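Local coordinates for protein aminoglycoside N(3)-acetyltransferase (Enterobacter cloacae, PDB 6NP3) that transfers the acetyl group of acetyl-CoA to the N3 amine of 2-deoxystreptamine antibiotics such as gentamicin, probably conferring resistance to them, at residues V60-S65 / D90-Y95. Residues are numbered along the deposited sequence; the frame is centred on the assembly and turned at random.
Sequences VSWRDS and DHAPAY. With LLL ((2R,3R,4R,5R)-2-((1S,2S,3R,4S,6R)-4,6-diamino-3-((2R,3R,6S)-3-amino-6-(aminomethyl)-tetrahydro-2H-pyran-2-yloxy)-2-hydr oxycyclohexyloxy)-5-methyl-4-(methylamino)-tetrahydro-2H-pyran-3,5-diol), chain B.
The carbonyl oxygen of V60 is gripped twice: the backbone N of Y95 reaches V60 O at 2.9 Å with an almost straight N-H...O angle of 173°, and a water that also donates to Y95 O donates to it as well. Three residues further along 60-65 and two back along 90-95, a backbone bond of opposite direction joins R63 N to P93 O at 2.8 Å, its donor standing above the plane of the carbonyl. The same P93 oxygen receives a CA-H contact from W62 and lies at the edge of the indole, near its plane.

Side chains fill in around these bonds. On the indole's pyrrole side, W62 CD1 meets the methyl carbon CB of A92 at 3.5 Å, while the W62-S65 type I turn folds its own backbone over one indole face. R63 sets off with CG anti to the backbone N (chi1 -176°) and bends at chi3, which lays the guanidinium over P93; P93 CG touches one face, 3.9 Å from R63 CZ. D64 holds that group side-on, NE and NH2 each facing a different carboxylate oxygen, with R63 NH2 to D64 OD2 at 2.8 Å, and this salt bridge should limit rotation of the guanidinium.

On the antibiotic side, S61 CB packs against Y95 CB at 3.8 Å. The Y95 ring presents a face to the methylamino carbon C93 of gentamicin, and S61 OG, which is hydrogen-bonded to D118 O, approaches the same carbon at 3.2 Å. The loop following strand 55-59 is thus joined to the loop preceding helix 101-106, and together they contribute S61 and Y95 to the wall of the aminoglycoside pocket in this antibiotic N-acetyltransferase, bordering the sugar that carries the methylamino group.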
loop_
_atom_site.group_PDB
_atom_site.type_symbol
_atom_site.label_atom_id
_atom_site.label_comp_id
_atom_site.label_asym_id
_atom_site.label_seq_id
_atom_site.Cartn_x
_atom_site.Cartn_y
_atom_site.Cartn_z
ATOM N N VAL A 60 -1.328 2.228 4.538
ATOM C CA VAL A 60 -2.328 2.284 5.600
ATOM C C VAL A 60 -3.371 3.379 5.398
ATOM O O VAL A 60 -4.486 3.271 5.921
ATOM C CB VAL A 60 -1.706 2.373 7.008
ATOM C CG1 VAL A 60 -0.683 1.249 7.215
ATOM C CG2 VAL A 60 -1.034 3.713 7.269
ATOM N N SER A 61 -3.029 4.425 4.658
ATOM C CA SER A 61 -3.936 5.562 4.416
ATOM C C SER A 61 -4.450 6.105 5.755
ATOM O O SER A 61 -3.724 6.121 6.755
ATOM C CB SER A 61 -4.989 5.120 3.427
ATOM O OG SER A 61 -5.848 6.176 3.031
ATOM N N TRP A 62 -5.690 6.593 5.758
ATOM C CA TRP A 62 -6.248 7.349 6.877
ATOM C C TRP A 62 -7.754 7.137 6.855
ATOM O O TRP A 62 -8.410 7.407 5.840
ATOM C CB TRP A 62 -5.930 8.825 6.692
ATOM C CG TRP A 62 -6.466 9.768 7.738
ATOM C CD1 TRP A 62 -6.844 9.479 9.017
ATOM C CD2 TRP A 62 -6.638 11.160 7.579
ATOM N NE1 TRP A 62 -7.252 10.619 9.662
ATOM C CE2 TRP A 62 -7.107 11.670 8.808
ATOM C CE3 TRP A 62 -6.403 12.035 6.534
ATOM C CZ2 TRP A 62 -7.408 13.003 8.992
ATOM C CZ3 TRP A 62 -6.685 13.367 6.725
ATOM C CH2 TRP A 62 -7.177 13.841 7.947
ATOM N N ARG A 63 -8.294 6.684 7.992
ATOM C CA ARG A 63 -9.736 6.491 8.160
ATOM C C ARG A 63 -10.535 7.708 7.724
ATOM O O ARG A 63 -11.585 7.576 7.086
ATOM C CB ARG A 63 -10.018 6.196 9.632
ATOM C CG ARG A 63 -11.470 5.882 9.951
ATOM C CD ARG A 63 -11.686 5.886 11.455
ATOM N NE ARG A 63 -11.820 7.245 11.969
ATOM C CZ ARG A 63 -12.042 7.544 13.244
ATOM N NH1 ARG A 63 -12.129 6.583 14.147
ATOM N NH2 ARG A 63 -12.158 8.807 13.618
ATOM N N ASP A 64 -10.035 8.896 8.032
ATOM C CA ASP A 64 -10.784 10.133 7.836
ATOM C C ASP A 64 -10.209 10.980 6.702
ATOM O O ASP A 64 -10.397 12.195 6.661
ATOM C CB ASP A 64 -10.882 10.915 9.148
ATOM C CG ASP A 64 -11.529 10.106 10.260
ATOM O OD1 ASP A 64 -12.520 9.419 9.976
ATOM O OD2 ASP A 64 -11.032 10.145 11.399
ATOM N N SER A 65 -9.602 10.355 5.717
ATOM C CA SER A 65 -9.132 11.123 4.584
ATOM C C SER A 65 -10.320 11.780 3.876
ATOM O O SER A 65 -11.266 11.081 3.500
ATOM C CB SER A 65 -8.438 10.183 3.615
ATOM O OG SER A 65 -8.153 10.908 2.443
ATOM N N ASP A 90 0.859 10.655 14.120
ATOM C CA ASP A 90 0.989 9.885 15.348
ATOM C C ASP A 90 -0.346 9.347 15.847
ATOM O O ASP A 90 -0.361 8.394 16.638
ATOM C CB ASP A 90 1.658 10.723 16.450
ATOM C CG ASP A 90 3.079 11.149 16.091
ATOM O OD1 ASP A 90 3.840 10.321 15.550
ATOM O OD2 ASP A 90 3.445 12.312 16.370
ATOM N N HIS A 91 -1.465 9.939 15.422
ATOM C CA HIS A 91 -2.769 9.596 15.980
ATOM C C HIS A 91 -3.820 9.187 14.963
ATOM O O HIS A 91 -4.818 8.578 15.355
ATOM C CB HIS A 91 -3.294 10.766 16.816
ATOM C CG HIS A 91 -2.386 11.116 17.955
ATOM N ND1 HIS A 91 -1.442 12.117 17.879
ATOM C CD2 HIS A 91 -2.223 10.538 19.168
ATOM C CE1 HIS A 91 -0.774 12.175 19.019
ATOM N NE2 HIS A 91 -1.229 11.226 19.815
ATOM N N ALA A 92 -3.620 9.442 13.687
ATOM C CA ALA A 92 -4.666 9.208 12.695
ATOM C C ALA A 92 -4.835 7.715 12.443
ATOM O O ALA A 92 -3.875 7.054 12.022
ATOM C CB ALA A 92 -4.276 9.926 11.402
ATOM N N PRO A 93 -6.014 7.142 12.625
ATOM C CA PRO A 93 -6.165 5.710 12.356
ATOM C C PRO A 93 -6.095 5.365 10.873
ATOM O O PRO A 93 -6.378 6.183 9.992
ATOM C CB PRO A 93 -7.539 5.364 12.944
ATOM C CG PRO A 93 -8.211 6.670 13.200
ATOM C CD PRO A 93 -7.182 7.727 13.318
ATOM N N ALA A 94 -5.699 4.124 10.614
ATOM C CA ALA A 94 -5.617 3.595 9.264
ATOM C C ALA A 94 -7.008 3.501 8.638
ATOM O O ALA A 94 -8.035 3.463 9.328
ATOM C CB ALA A 94 -4.967 2.209 9.317
ATOM N N TYR A 95 -7.031 3.418 7.305
ATOM C CA TYR A 95 -8.291 3.289 6.574
ATOM C C TYR A 95 -8.780 1.844 6.640
ATOM O O TYR A 95 -8.098 0.953 6.151
ATOM C CB TYR A 95 -8.101 3.708 5.122
ATOM C CG TYR A 95 -9.403 3.701 4.349
ATOM C CD1 TYR A 95 -10.369 4.672 4.573
ATOM C CD2 TYR A 95 -9.674 2.722 3.415
ATOM C CE1 TYR A 95 -11.574 4.673 3.866
ATOM C CE2 TYR A 95 -10.873 2.720 2.698
ATOM C CZ TYR A 95 -11.811 3.690 2.946
ATOM O OH TYR A 95 -13.007 3.706 2.253
HETATM C C11 LLL B . -10.046 0.045 -4.664
HETATM O O11 LLL B . -8.607 0.231 -4.614
HETATM C C21 LLL B . -10.331 -1.381 -4.197
HETATM N N21 LLL B . -9.618 -1.575 -2.939
HETATM C C31 LLL B . -9.754 -2.360 -5.150
HETATM C C41 LLL B . -10.401 -2.143 -6.509
HETATM C C51 LLL B . -10.154 -0.696 -6.923
HETATM O O51 LLL B . -10.637 0.188 -5.951
HETATM C C61 LLL B . -10.873 -0.389 -8.220
HETATM N N61 LLL B . -10.615 1.008 -8.565
HETATM C C12 LLL B . -6.396 3.650 -3.521
HETATM N N12 LLL B . -5.698 4.928 -3.475
HETATM C C22 LLL B . -5.841 2.751 -4.626
HETATM C C32 LLL B . -6.571 1.425 -4.547
HETATM N N32 LLL B . -6.047 0.525 -5.577
HETATM C C42 LLL B . -8.080 1.552 -4.758
HETATM C C52 LLL B . -8.645 2.560 -3.756
HETATM O O52 LLL B . -9.992 2.807 -4.088
HETATM C C62 LLL B . -7.893 3.876 -3.764
HETATM O O62 LLL B . -8.386 4.674 -2.704
HETATM C C13 LLL B . -8.810 6.002 -3.017
HETATM C C23 LLL B . -8.549 6.843 -1.770
HETATM O O23 LLL B . -7.186 6.703 -1.424
HETATM C C33 LLL B . -9.383 6.327 -0.584
HETATM N N33 LLL B . -9.206 7.220 0.583
HETATM C C43 LLL B . -10.865 6.278 -1.010
HETATM O O43 LLL B . -11.294 7.619 -1.145
HETATM C C53 LLL B . -11.019 5.520 -2.333
HETATM O O53 LLL B . -10.209 6.050 -3.356
HETATM C C83 LLL B . -11.700 5.554 0.053
HETATM C C93 LLL B . -8.799 6.451 1.778
HETATM O O HOH W 1 -5.430 0.543 5.930
#